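Long-range contacts in putative glycyl-glycine endopeptidase lytM (Ruminococcus gnavus, PDB 3NYY), which probably acts as a metal-dependent endopeptidase of family M23, a family whose characterised members cut peptide links in bacterial cell walls: residues L217-Y222 against V232-V237; P95-L100 against P141-T146; A35-D40 against I87-K92. All blocks are in the same frame, centred on the assembly; numbering follows the deposited sequence.

Contact 1: L217-Y222 against V232-V237; sequences LHLGIY and VNPYPV
Ile-221 and Val-232 are joined through their backbones, Val-232 N donating to Ile-221 O at 2.9 Å along a fairly straight line (162°), while a water bridges Ile-221 N and Val-232 O, 2.8 Å from each. This is the base of the β-hairpin formed by strands 216-225 and 228-232 in the large antiparallel sheet of the M23 fold, just where the chain leaves the sheet for helix 235-240. Pro-234 wedges between strand and helix; Pro-234 CG lies 3.6 Å from Leu-219 O and Pro-234 CB 3.7 Å from Leu-219 CD2. Ile-221, with CG1 anti to the carbonyl carbon (chi1 -59°) and its chain extended beyond, carries CD1 past the proline to the helix. An alanine here removes CG1 and the CD1 and CG2 methyls, and would probably leave a gap beside Pro-234, Val-237 and Val-232. Thr-128 packs against Asn-233, Pro-234 and Tyr-235, and Trp-88 against Pro-236 and Val-237. Asn-233 OD1 caps Tyr-235 N, the donor lying well above the carbonyl plane. On the helix, Val-237 CG1 touches Ile-221 CD1 at 3.7 Å.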
ATOM      1  N   LEU A 217      -2.902   2.295  10.819  1.00 10.87           N
ATOM      2  CA  LEU A 217      -4.232   2.892  11.017  1.00  9.92           C
ATOM      3  C   LEU A 217      -5.112   2.475   9.857  1.00 12.29           C
ATOM      4  O   LEU A 217      -4.770   2.726   8.696  1.00 12.15           O
ATOM      5  CB  LEU A 217      -4.186   4.420  10.978  1.00 11.21           C
ATOM      6  CG  LEU A 217      -5.548   5.106  11.009  1.00 11.33           C
ATOM      7  CD1 LEU A 217      -6.392   4.828  12.333  1.00 10.04           C
ATOM      8  CD2 LEU A 217      -5.369   6.639  10.790  1.00 11.92           C
ATOM      9  N   HIS A 218      -6.240   1.822  10.140  1.00 10.43           N
ATOM     10  CA  HIS A 218      -7.240   1.643   9.091  1.00 11.43           C
ATOM     11  C   HIS A 218      -8.194   2.832   9.160  1.00 11.79           C
ATOM     12  O   HIS A 218      -8.811   3.076  10.215  1.00 11.49           O
ATOM     13  CB  HIS A 218      -8.005   0.321   9.226  1.00 11.07           C
ATOM     14  CG  HIS A 218      -9.141   0.220   8.274  1.00 11.53           C
ATOM     15  ND1 HIS A 218      -8.975  -0.254   6.988  1.00 15.32           N
ATOM     16  CD2 HIS A 218     -10.439   0.603   8.384  1.00 13.54           C
ATOM     17  CE1 HIS A 218     -10.141  -0.170   6.350  1.00 15.53           C
ATOM     18  NE2 HIS A 218     -11.053   0.315   7.180  1.00 14.10           N
ATOM     19  N   LEU A 219      -8.327   3.540   8.036  1.00 10.23           N
ATOM     20  CA  LEU A 219      -9.249   4.694   7.912  1.00 10.47           C
ATOM     21  C   LEU A 219     -10.367   4.310   6.974  1.00 12.20           C
ATOM     22  O   LEU A 219     -10.132   3.836   5.852  1.00 12.47           O
ATOM     23  CB  LEU A 219      -8.532   5.929   7.394  1.00 10.76           C
ATOM     24  CG  LEU A 219      -9.519   7.115   7.170  1.00 17.41           C
ATOM     25  CD1 LEU A 219      -9.807   7.695   8.641  1.00 16.72           C
ATOM     26  CD2 LEU A 219      -8.989   8.107   6.174  1.00 20.60           C
ATOM     27  N   GLY A 220     -11.598   4.534   7.427  1.00 10.48           N
ATOM     28  CA  GLY A 220     -12.772   4.398   6.597  1.00  9.56           C
ATOM     29  C   GLY A 220     -13.568   5.685   6.603  1.00 10.82           C
ATOM     30  O   GLY A 220     -13.504   6.465   7.531  1.00 10.52           O
ATOM     31  N   ILE A 221     -14.277   5.923   5.512  1.00 10.28           N
ATOM     32  CA  ILE A 221     -15.247   7.051   5.433  1.00  9.31           C
ATOM     33  C   ILE A 221     -16.546   6.442   4.966  1.00  9.29           C
ATOM     34  O   ILE A 221     -16.582   5.770   3.911  1.00 11.80           O
ATOM     35  CB  ILE A 221     -14.784   8.134   4.456  1.00  9.44           C
ATOM     36  CG1 ILE A 221     -13.439   8.685   4.884  1.00  8.36           C
ATOM     37  CG2 ILE A 221     -15.836   9.307   4.401  1.00  8.41           C
ATOM     38  CD1 ILE A 221     -12.754   9.687   3.934  1.00  9.85           C
ATOM     39  N   TYR A 222     -17.609   6.770   5.690  1.00 10.48           N
ATOM     40  CA  TYR A 222     -18.925   6.212   5.401  1.00 11.80           C
ATOM     41  C   TYR A 222     -19.972   7.306   5.250  1.00 12.41           C
ATOM     42  O   TYR A 222     -20.047   8.252   6.066  1.00 11.99           O
ATOM     43  CB  TYR A 222     -19.405   5.259   6.520  1.00 11.24           C
ATOM     44  CG  TYR A 222     -18.574   4.012   6.670  1.00 10.38           C
ATOM     45  CD1 TYR A 222     -17.329   4.063   7.288  1.00  9.81           C
ATOM     46  CD2 TYR A 222     -19.007   2.792   6.164  1.00 10.80           C
ATOM     47  CE1 TYR A 222     -16.561   2.920   7.439  1.00 10.21           C
ATOM     48  CE2 TYR A 222     -18.232   1.636   6.308  1.00 11.71           C
ATOM     49  CZ  TYR A 222     -17.020   1.716   6.950  1.00 12.74           C
ATOM     50  OH  TYR A 222     -16.241   0.548   7.066  1.00 13.04           O
ATOM     51  N   VAL A 232     -16.795   4.580   1.269  1.00 10.34           N
ATOM     52  CA  VAL A 232     -16.228   5.228   0.070  1.00 10.65           C
ATOM     53  C   VAL A 232     -14.722   5.285   0.206  1.00 11.36           C
ATOM     54  O   VAL A 232     -14.198   5.247   1.323  1.00 11.61           O
ATOM     55  CB  VAL A 232     -16.825   6.657  -0.151  1.00 12.13           C
ATOM     56  CG1 VAL A 232     -18.341   6.577  -0.213  1.00 12.11           C
ATOM     57  CG2 VAL A 232     -16.366   7.614   0.930  1.00 13.09           C
ATOM     58  N   ASN A 233     -14.032   5.382  -0.917  1.00 10.52           N
ATOM     59  CA  ASN A 233     -12.572   5.352  -0.925  1.00  7.68           C
ATOM     60  C   ASN A 233     -11.964   6.581  -0.265  1.00 10.27           C
ATOM     61  O   ASN A 233     -12.105   7.691  -0.805  1.00 10.20           O
ATOM     62  CB  ASN A 233     -12.089   5.224  -2.370  1.00  9.79           C
ATOM     63  CG  ASN A 233     -10.619   4.892  -2.496  1.00 10.10           C
ATOM     64  OD1 ASN A 233      -9.924   4.617  -1.487  1.00 11.96           O
ATOM     65  ND2 ASN A 233     -10.131   4.830  -3.778  1.00 11.63           N
ATOM     66  N   PRO A 234     -11.200   6.396   0.849  1.00  8.87           N
ATOM     67  CA  PRO A 234     -10.575   7.578   1.434  1.00  8.78           C
ATOM     68  C   PRO A 234      -9.274   7.985   0.763  1.00 10.01           C
ATOM     69  O   PRO A 234      -8.736   9.031   1.093  1.00 10.96           O
ATOM     70  CB  PRO A 234     -10.234   7.115   2.865  1.00  9.88           C
ATOM     71  CG  PRO A 234     -11.047   5.897   3.090  1.00 10.05           C
ATOM     72  CD  PRO A 234     -11.105   5.228   1.748  1.00 10.44           C
ATOM     73  N   TYR A 235      -8.743   7.171  -0.140  1.00  9.48           N
ATOM     74  CA  TYR A 235      -7.417   7.434  -0.644  1.00 10.07           C
ATOM     75  C   TYR A 235      -7.257   8.840  -1.260  1.00  9.57           C
ATOM     76  O   TYR A 235      -6.332   9.576  -0.893  1.00 10.99           O
ATOM     77  CB  TYR A 235      -6.969   6.327  -1.629  1.00 11.59           C
ATOM     78  CG  TYR A 235      -5.621   6.592  -2.254  1.00 10.66           C
ATOM     79  CD1 TYR A 235      -4.469   6.224  -1.565  1.00 15.09           C
ATOM     80  CD2 TYR A 235      -5.485   7.236  -3.498  1.00 15.49           C
ATOM     81  CE1 TYR A 235      -3.214   6.448  -2.089  1.00 16.61           C
ATOM     82  CE2 TYR A 235      -4.173   7.460  -4.019  1.00 16.66           C
ATOM     83  CZ  TYR A 235      -3.071   7.075  -3.272  1.00 17.30           C
ATOM     84  OH  TYR A 235      -1.740   7.267  -3.711  1.00 22.48           O
ATOM     85  N   PRO A 236      -8.165   9.246  -2.175  1.00 10.97           N
ATOM     86  CA  PRO A 236      -7.915  10.573  -2.783  1.00 11.56           C
ATOM     87  C   PRO A 236      -7.982  11.767  -1.820  1.00 10.72           C
ATOM     88  O   PRO A 236      -7.135  12.694  -1.915  1.00 11.75           O
ATOM     89  CB  PRO A 236      -8.961  10.631  -3.924  1.00 12.76           C
ATOM     90  CG  PRO A 236      -9.190   9.132  -4.261  1.00 12.69           C
ATOM     91  CD  PRO A 236      -9.197   8.492  -2.902  1.00 12.03           C
ATOM     92  N   VAL A 237      -8.914  11.735  -0.872  1.00 11.97           N
ATOM     93  CA  VAL A 237      -8.967  12.804   0.157  1.00 12.29           C
ATOM     94  C   VAL A 237      -7.746  12.756   1.082  1.00 10.63           C
ATOM     95  O   VAL A 237      -7.211  13.778   1.469  1.00 12.27           O
ATOM     96  CB  VAL A 237     -10.304  12.861   0.865  1.00 11.16           C
ATOM     97  CG1 VAL A 237     -10.501  11.729   1.887  1.00 11.96           C
ATOM     98  CG2 VAL A 237     -10.536  14.260   1.577  1.00 10.85           C
TER
HETATM   99  O   HOH W   1     -13.957   3.832   3.675  1.00 11.53           O

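Contact 2: P95-L100 against P141-T146; sequences PIPQSL and PVVSMT
The peptide carbonyl of Pro-95 is the flat group to which Val-143 turns, and Val-143 N meets Pro-95 O at 2.8 Å, nearly straight (173°) but tilted 20° from the carbonyl plane. Val-142 CA brings a second, weaker C-H contact to the same oxygen. The Pro-95 ring has Met-145, present as selenomethionine, alongside, the two side chains pointing the same way: Met-145 CG lies 3.7 Å from Pro-95 CD and almost as near to CB and N, with SE following along the ring. The Pro-97 ring is held differently. Pro-97 CG touches the Val-143 CG1 methyl at 3.7 Å, a methyl that stands beside its own backbone N (chi1 -59°). The Pro-97 ring also runs obliquely across that of Pro-141, Pro-97 CG lying 4.0 Å from Pro-141 CB, while Pro-97 CD comes to 3.2 Å from Pro-141 O.

The prolines are consistent with the pairing stopping at one bond: the nitrogens of Pro-95 and Pro-97 bear no hydrogen to give to Val-143 O and Pro-141 O. Val-143 O receives instead a C-H contact from Pro-95 CA at 3.5 Å. Pro-141 O is buried without a hydrogen-bond partner, walled in by Pro-97 CD and by Ile-96 CD1 at 3.8 Å. That Ile-96 methyl also reaches Val-142 CG2, and Leu-217 packs against both residues and against Pro-95.

On its other side Val-142 pairs with Leu-196 and Gly-197. A proline-rich chain thus lies along 141-143, an edge strand of a small three-stranded antiparallel sheet, and adds to it without becoming a regular fourth strand.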
ATOM      1  N   PRO A  95      -4.548  12.235   9.071  1.00 10.54           N
ATOM      2  CA  PRO A  95      -4.754  11.667  10.401  1.00 11.02           C
ATOM      3  C   PRO A  95      -3.497  11.376  11.234  1.00 13.61           C
ATOM      4  O   PRO A  95      -3.622  11.112  12.429  1.00 13.43           O
ATOM      5  CB  PRO A  95      -5.495  10.372  10.087  1.00 10.82           C
ATOM      6  CG  PRO A  95      -5.012  10.001   8.728  1.00 10.30           C
ATOM      7  CD  PRO A  95      -4.959  11.309   8.018  1.00 10.19           C
ATOM      8  N   ILE A  96      -2.324  11.421  10.610  1.00 12.39           N
ATOM      9  CA  ILE A  96      -1.073  11.142  11.325  1.00 11.10           C
ATOM     10  C   ILE A  96      -0.253  12.430  11.392  1.00 12.25           C
ATOM     11  O   ILE A  96       0.066  13.015  10.350  1.00 14.09           O
ATOM     12  CB  ILE A  96      -0.232  10.068  10.679  1.00 11.65           C
ATOM     13  CG1 ILE A  96      -1.057   8.824  10.335  1.00 12.35           C
ATOM     14  CG2 ILE A  96       0.935   9.662  11.654  1.00 13.55           C
ATOM     15  CD1 ILE A  96      -1.886   8.227  11.481  1.00 14.86           C
ATOM     16  N   PRO A  97       0.073  12.886  12.612  1.00 13.58           N
ATOM     17  CA  PRO A  97       0.889  14.083  12.739  1.00 14.86           C
ATOM     18  C   PRO A  97       2.293  13.907  12.229  1.00 16.87           C
ATOM     19  O   PRO A  97       2.771  12.762  12.097  1.00 15.61           O
ATOM     20  CB  PRO A  97       0.927  14.338  14.265  1.00 15.55           C
ATOM     21  CG  PRO A  97      -0.211  13.651  14.820  1.00 19.37           C
ATOM     22  CD  PRO A  97      -0.393  12.417  13.930  1.00 16.63           C
ATOM     23  N   GLN A  98       2.955  15.027  11.934  1.00 16.80           N
ATOM     24  CA  GLN A  98       4.399  15.003  11.666  1.00 19.50           C
ATOM     25  C   GLN A  98       5.113  15.256  13.000  1.00 19.75           C
ATOM     26  O   GLN A  98       4.594  15.943  13.900  1.00 19.57           O
ATOM     27  CB  GLN A  98       4.811  16.014  10.595  1.00 20.79           C
ATOM     28  CG  GLN A  98       4.383  17.438  10.833  1.00 25.60           C
ATOM     29  CD  GLN A  98       4.956  18.400   9.768  1.00 34.72           C
ATOM     30  OE1 GLN A  98       6.174  18.545   9.656  1.00 35.87           O
ATOM     31  NE2 GLN A  98       4.073  19.066   9.008  1.00 32.05           N
ATOM     32  N   SER A  99       6.313  14.705  13.133  1.00 21.42           N
ATOM     33  CA  SER A  99       7.095  14.827  14.353  0.50 22.44           C
ATOM     34  C   SER A  99       7.832  16.175  14.451  1.00 24.72           C
ATOM     35  O   SER A  99       8.519  16.571  13.520  1.00 27.21           O
ATOM     36  CB  SER A  99       8.104  13.678  14.454  0.50 23.31           C
ATOM     37  OG  SER A  99       8.924  13.820  15.599  0.50 29.54           O
ATOM     38  N   LEU A 100       7.656  16.874  15.578  1.00 29.24           N
ATOM     39  CA  LEU A 100       8.408  18.116  15.881  1.00 31.85           C
ATOM     40  C   LEU A 100       9.807  17.760  16.360  1.00 37.01           C
ATOM     41  O   LEU A 100      10.759  18.489  16.087  1.00 38.95           O
ATOM     42  CB  LEU A 100       7.721  18.946  16.979  1.00 31.30           C
ATOM     43  CG  LEU A 100       6.617  19.886  16.505  1.00 29.34           C
ATOM     44  CD1 LEU A 100       5.800  20.430  17.692  1.00 30.55           C
ATOM     45  CD2 LEU A 100       7.196  21.034  15.653  1.00 28.41           C
ATOM     46  N   PRO A 141       0.799   9.016  16.983  1.00 11.74           N
ATOM     47  CA  PRO A 141      -0.535   9.516  17.315  1.00 12.44           C
ATOM     48  C   PRO A 141      -1.470   9.476  16.110  1.00 12.52           C
ATOM     49  O   PRO A 141      -1.001   9.485  14.959  1.00 12.64           O
ATOM     50  CB  PRO A 141      -0.298  10.968  17.740  1.00 11.97           C
ATOM     51  CG  PRO A 141       1.201  11.166  17.706  1.00 14.74           C
ATOM     52  CD  PRO A 141       1.798  10.091  16.926  1.00 11.78           C
ATOM     53  N   VAL A 142      -2.762   9.405  16.397  1.00 12.50           N
ATOM     54  CA  VAL A 142      -3.841   9.485  15.412  1.00 11.01           C
ATOM     55  C   VAL A 142      -4.704  10.656  15.845  1.00 12.55           C
ATOM     56  O   VAL A 142      -5.165  10.712  16.983  1.00 12.62           O
ATOM     57  CB  VAL A 142      -4.621   8.168  15.338  1.00 11.02           C
ATOM     58  CG1 VAL A 142      -5.832   8.335  14.431  1.00  9.39           C
ATOM     59  CG2 VAL A 142      -3.674   7.008  14.836  1.00 11.12           C
ATOM     60  N   VAL A 143      -4.869  11.624  14.932  1.00 12.71           N
ATOM     61  CA  VAL A 143      -5.655  12.806  15.165  1.00 10.72           C
ATOM     62  C   VAL A 143      -6.842  12.853  14.228  1.00 12.41           C
ATOM     63  O   VAL A 143      -6.859  12.239  13.150  1.00 10.57           O
ATOM     64  CB  VAL A 143      -4.827  14.086  15.008  1.00 12.63           C
ATOM     65  CG1 VAL A 143      -3.663  14.077  15.985  1.00 13.26           C
ATOM     66  CG2 VAL A 143      -4.368  14.300  13.557  1.00 11.61           C
ATOM     67  N   SER A 144      -7.868  13.571  14.646  1.00 12.80           N
ATOM     68  CA  SER A 144      -9.107  13.655  13.891  1.00 11.97           C
ATOM     69  C   SER A 144      -8.876  14.505  12.652  1.00 11.08           C
ATOM     70  O   SER A 144      -8.387  15.625  12.737  1.00 12.12           O
ATOM     71  CB  SER A 144     -10.206  14.323  14.707  1.00 13.15           C
ATOM     72  OG  SER A 144     -11.486  14.239  14.042  1.00 13.13           O
HETATM   73  N   MSE A 145      -9.279  13.992  11.518  1.00 11.43           N
HETATM   74  CA  MSE A 145      -9.128  14.733  10.262  1.00 11.65           C
HETATM   75  C   MSE A 145     -10.063  15.929  10.205  1.00 11.89           C
HETATM   76  O   MSE A 145      -9.803  16.872   9.470  1.00 11.52           O
HETATM   77  CB  MSE A 145      -9.386  13.793   9.086  1.00 10.99           C
HETATM   78  CG  MSE A 145      -8.312  12.691   8.940  1.00  9.99           C
HETATM   79 SE   MSE A 145      -8.781  11.366   7.599  0.75  8.36          SE
HETATM   80  CE  MSE A 145      -8.422  12.396   6.053  1.00 16.12           C
ATOM     81  N   THR A 146     -11.175  15.830  10.928  1.00 11.30           N
ATOM     82  CA  THR A 146     -12.302  16.770  10.860  1.00 12.18           C
ATOM     83  C   THR A 146     -12.751  17.213  12.245  1.00 12.18           C
ATOM     84  O   THR A 146     -12.452  16.573  13.252  1.00 13.01           O
ATOM     85  CB  THR A 146     -13.539  16.076  10.205  1.00 11.21           C
ATOM     86  OG1 THR A 146     -14.068  15.084  11.106  1.00 10.87           O
ATOM     87  CG2 THR A 146     -13.146  15.391   8.840  1.00 10.75           C
TER

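Contact 3: A35-D40 against I87-K92; sequences ADPGRD and IWNDVK
Two side-chain torsions bring Asp-36 and Asn-89 together: in Asp-36 CG stands opposite the backbone N (chi1 -171°), which folds the carboxylate back over the first turn of its helix, and in Asn-89 a chi1 of -76° swings the amide across to meet it. Asp-36 is the N-cap of helix 37-48, its OD1 accepting from Arg-39 N at 3.2 Å, and Asn-89, next to Trp-88, adds a bond from outside to the preceding amide: Gly-38 N donates to Asn-89 OD1 at 2.7 Å, in the carbonyl plane.

The same side chain closes the circuit, for Asn-89 ND2 donates to Asp-36 OD1 at 2.9 Å. That hydrogen bond is straight (170°) and lies in the amide plane, but it meets the carboxylate from above, on the face opposite to the one used by Arg-39 N. Two donors therefore grip one oxygen, and both groups have their rotation fixed. Asp-36 OD2 also forms a salt bridge with Arg-85, so the carboxylate is tied at both oxygens and is likely to stay ionised.

Beneath the polar clasp the helix start packs on Trp-88. Pro-37 CG approaches Trp-88 CB at 4.2 Å, and Gly-38 N lies 3.7 Å from the same CB. Pro-37 CB and Gly-38 CA approach the indole obliquely before its far end turns away, NE1 bonding to Gln-21, with Pro-236 and Val-237 of helix 235-240 touching the ring system. At the tightest point of the backbone, Gly-38 CA comes to 3.2 Å from Asn-89 OD1.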
ATOM      1  N   ALA A  35     -11.259  26.319  -3.252  1.00 21.13           N
ATOM      2  CA  ALA A  35     -11.986  26.779  -2.080  1.00 22.84           C
ATOM      3  C   ALA A  35     -13.049  25.767  -1.643  1.00 21.42           C
ATOM      4  O   ALA A  35     -13.345  25.642  -0.466  1.00 19.27           O
ATOM      5  CB  ALA A  35     -12.643  28.111  -2.378  1.00 23.56           C
ATOM      6  N   ASP A  36     -13.630  25.065  -2.612  1.00 18.09           N
ATOM      7  CA  ASP A  36     -14.775  24.161  -2.363  1.00 15.00           C
ATOM      8  C   ASP A  36     -14.445  22.870  -3.098  1.00 14.97           C
ATOM      9  O   ASP A  36     -14.931  22.623  -4.217  1.00 15.04           O
ATOM     10  CB  ASP A  36     -16.052  24.823  -2.878  1.00 15.39           C
ATOM     11  CG  ASP A  36     -17.333  24.081  -2.477  1.00 13.68           C
ATOM     12  OD1 ASP A  36     -17.297  22.886  -2.055  1.00 13.76           O
ATOM     13  OD2 ASP A  36     -18.390  24.746  -2.586  1.00 18.56           O
ATOM     14  N   PRO A  37     -13.576  22.047  -2.497  1.00 14.89           N
ATOM     15  CA  PRO A  37     -13.106  20.867  -3.231  1.00 13.13           C
ATOM     16  C   PRO A  37     -14.189  19.849  -3.510  1.00 12.84           C
ATOM     17  O   PRO A  37     -14.168  19.238  -4.607  1.00 14.06           O
ATOM     18  CB  PRO A  37     -12.007  20.297  -2.329  1.00 15.18           C
ATOM     19  CG  PRO A  37     -12.413  20.780  -0.968  1.00 14.36           C
ATOM     20  CD  PRO A  37     -12.945  22.151  -1.174  1.00 16.45           C
ATOM     21  N   GLY A  38     -15.150  19.684  -2.592  1.00 12.45           N
ATOM     22  CA  GLY A  38     -16.269  18.766  -2.814  1.00 11.04           C
ATOM     23  C   GLY A  38     -17.089  19.178  -4.039  1.00 13.46           C
ATOM     24  O   GLY A  38     -17.446  18.349  -4.909  1.00 11.84           O
ATOM     25  N   ARG A  39     -17.393  20.456  -4.140  1.00 12.16           N
ATOM     26  CA  ARG A  39     -18.117  20.956  -5.301  1.00 12.86           C
ATOM     27  C   ARG A  39     -17.359  20.676  -6.582  1.00 14.25           C
ATOM     28  O   ARG A  39     -17.960  20.219  -7.558  1.00 14.68           O
ATOM     29  CB  ARG A  39     -18.360  22.459  -5.205  1.00 13.72           C
ATOM     30  CG  ARG A  39     -19.303  22.975  -6.256  1.00 12.77           C
ATOM     31  CD  ARG A  39     -19.218  24.498  -6.382  1.00 13.61           C
ATOM     32  NE  ARG A  39     -17.972  24.873  -7.071  1.00 14.78           N
ATOM     33  CZ  ARG A  39     -17.712  26.086  -7.594  1.00 18.87           C
ATOM     34  NH1 ARG A  39     -18.602  27.055  -7.497  1.00 17.14           N
ATOM     35  NH2 ARG A  39     -16.573  26.290  -8.248  1.00 18.76           N
ATOM     36  N   ASP A  40     -16.076  21.032  -6.609  1.00 13.14           N
ATOM     37  CA  ASP A  40     -15.289  20.964  -7.837  1.00 13.54           C
ATOM     38  C   ASP A  40     -15.019  19.533  -8.283  1.00 14.91           C
ATOM     39  O   ASP A  40     -15.148  19.228  -9.467  1.00 14.45           O
ATOM     40  CB  ASP A  40     -14.014  21.782  -7.708  1.00 12.43           C
ATOM     41  CG  ASP A  40     -14.289  23.278  -7.614  1.00 16.79           C
ATOM     42  OD1 ASP A  40     -15.450  23.713  -7.817  1.00 16.78           O
ATOM     43  OD2 ASP A  40     -13.316  24.017  -7.330  1.00 19.43           O
ATOM     44  N   ILE A  87     -17.430  14.180   2.044  1.00  9.79           N
ATOM     45  CA  ILE A  87     -16.141  13.505   1.973  1.00  9.49           C
ATOM     46  C   ILE A  87     -14.973  14.496   2.039  1.00 12.17           C
ATOM     47  O   ILE A  87     -13.989  14.253   2.729  1.00 12.67           O
ATOM     48  CB  ILE A  87     -16.021  12.649   0.712  1.00  9.74           C
ATOM     49  CG1 ILE A  87     -17.073  11.552   0.736  1.00 13.52           C
ATOM     50  CG2 ILE A  87     -14.614  11.975   0.503  1.00 11.74           C
ATOM     51  CD1 ILE A  87     -17.239  10.906  -0.631  1.00 13.23           C
ATOM     52  N   TRP A  88     -15.094  15.588   1.286  1.00  9.82           N
ATOM     53  CA  TRP A  88     -13.945  16.455   0.956  1.00 11.12           C
ATOM     54  C   TRP A  88     -13.851  17.700   1.821  1.00 11.45           C
ATOM     55  O   TRP A  88     -12.740  18.093   2.158  1.00 15.02           O
ATOM     56  CB  TRP A  88     -13.950  16.873  -0.531  1.00  9.61           C
ATOM     57  CG  TRP A  88     -13.633  15.734  -1.417  1.00  9.53           C
ATOM     58  CD1 TRP A  88     -14.494  14.765  -1.803  1.00 12.34           C
ATOM     59  CD2 TRP A  88     -12.353  15.407  -1.970  1.00 11.35           C
ATOM     60  NE1 TRP A  88     -13.812  13.824  -2.593  1.00 10.31           N
ATOM     61  CE2 TRP A  88     -12.509  14.213  -2.707  1.00 10.56           C
ATOM     62  CE3 TRP A  88     -11.094  15.994  -1.912  1.00 10.86           C
ATOM     63  CZ2 TRP A  88     -11.455  13.607  -3.370  1.00 11.56           C
ATOM     64  CZ3 TRP A  88     -10.038  15.406  -2.645  1.00 11.28           C
ATOM     65  CH2 TRP A  88     -10.221  14.218  -3.337  1.00 11.84           C
ATOM     66  N   ASN A  89     -14.969  18.326   2.184  1.00 11.05           N
ATOM     67  CA  ASN A  89     -14.913  19.699   2.692  1.00 12.71           C
ATOM     68  C   ASN A  89     -14.582  19.882   4.169  1.00 11.61           C
ATOM     69  O   ASN A  89     -14.211  21.004   4.587  1.00 13.58           O
ATOM     70  CB  ASN A  89     -16.194  20.456   2.342  1.00 11.38           C
ATOM     71  CG  ASN A  89     -16.243  20.878   0.890  1.00 14.14           C
ATOM     72  OD1 ASN A  89     -15.713  20.193   0.015  1.00 15.22           O
ATOM     73  ND2 ASN A  89     -16.857  22.029   0.635  1.00 14.24           N
ATOM     74  N   ASP A  90     -14.750  18.822   4.963  1.00 11.35           N
ATOM     75  CA  ASP A  90     -14.490  18.880   6.399  1.00 11.81           C
ATOM     76  C   ASP A  90     -13.063  18.491   6.779  1.00 11.18           C
ATOM     77  O   ASP A  90     -12.683  18.675   7.951  1.00 13.22           O
ATOM     78  CB  ASP A  90     -15.470  18.022   7.228  1.00 11.96           C
ATOM     79  CG  ASP A  90     -16.920  18.466   7.112  1.00 13.44           C
ATOM     80  OD1 ASP A  90     -17.209  19.623   6.686  1.00 16.65           O
ATOM     81  OD2 ASP A  90     -17.791  17.632   7.456  1.00 15.55           O
ATOM     82  N   VAL A  91     -12.279  17.963   5.847  1.00 11.63           N
ATOM     83  CA  VAL A  91     -10.932  17.489   6.139  1.00 11.24           C
ATOM     84  C   VAL A  91      -9.985  18.658   6.208  1.00 11.45           C
ATOM     85  O   VAL A  91      -9.687  19.306   5.178  1.00 13.71           O
ATOM     86  CB  VAL A  91     -10.489  16.456   5.088  1.00  9.39           C
ATOM     87  CG1 VAL A  91      -9.006  16.055   5.242  1.00 11.35           C
ATOM     88  CG2 VAL A  91     -11.432  15.169   5.226  1.00 11.33           C
ATOM     89  N   LYS A  92      -9.483  18.893   7.413  1.00 10.24           N
ATOM     90  CA  LYS A  92      -8.467  19.926   7.696  1.00 11.49           C
ATOM     91  C   LYS A  92      -7.056  19.330   7.807  1.00 11.24           C
ATOM     92  O   LYS A  92      -6.095  19.963   7.402  1.00 10.97           O
ATOM     93  CB  LYS A  92      -8.812  20.611   9.043  1.00 11.68           C
ATOM     94  CG  LYS A  92      -7.864  21.724   9.420  1.00 13.69           C
ATOM     95  CD  LYS A  92      -8.343  22.581  10.589  1.00 16.02           C
ATOM     96  CE  LYS A  92      -7.321  23.694  10.813  1.00 19.64           C
ATOM     97  NZ  LYS A  92      -7.607  24.356  12.127  1.00 17.89           N
TER

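Along the chain the contacts come in series: contact 3 closes at Lys-92, contact 2 opens three residues later at Pro-95, and contact 1 follows after it. Contact 3 belongs to the helical N-terminal region, contact 1 to the large antiparallel sheet of the M23 fold, and contact 2 to the linking chain and the smaller sheet. Their centres lie 14 to 19 Å apart, yet every pair touches. Leu-217 and Leu-219 of contact 1 pack on contact 2; Val-232 and Val-237 meet Ile-87 of contact 3; and Lys-92 N probably bonds Met-145 O between contacts 3 and 2. The helical region is thus packed directly against the peptidase fold at these points.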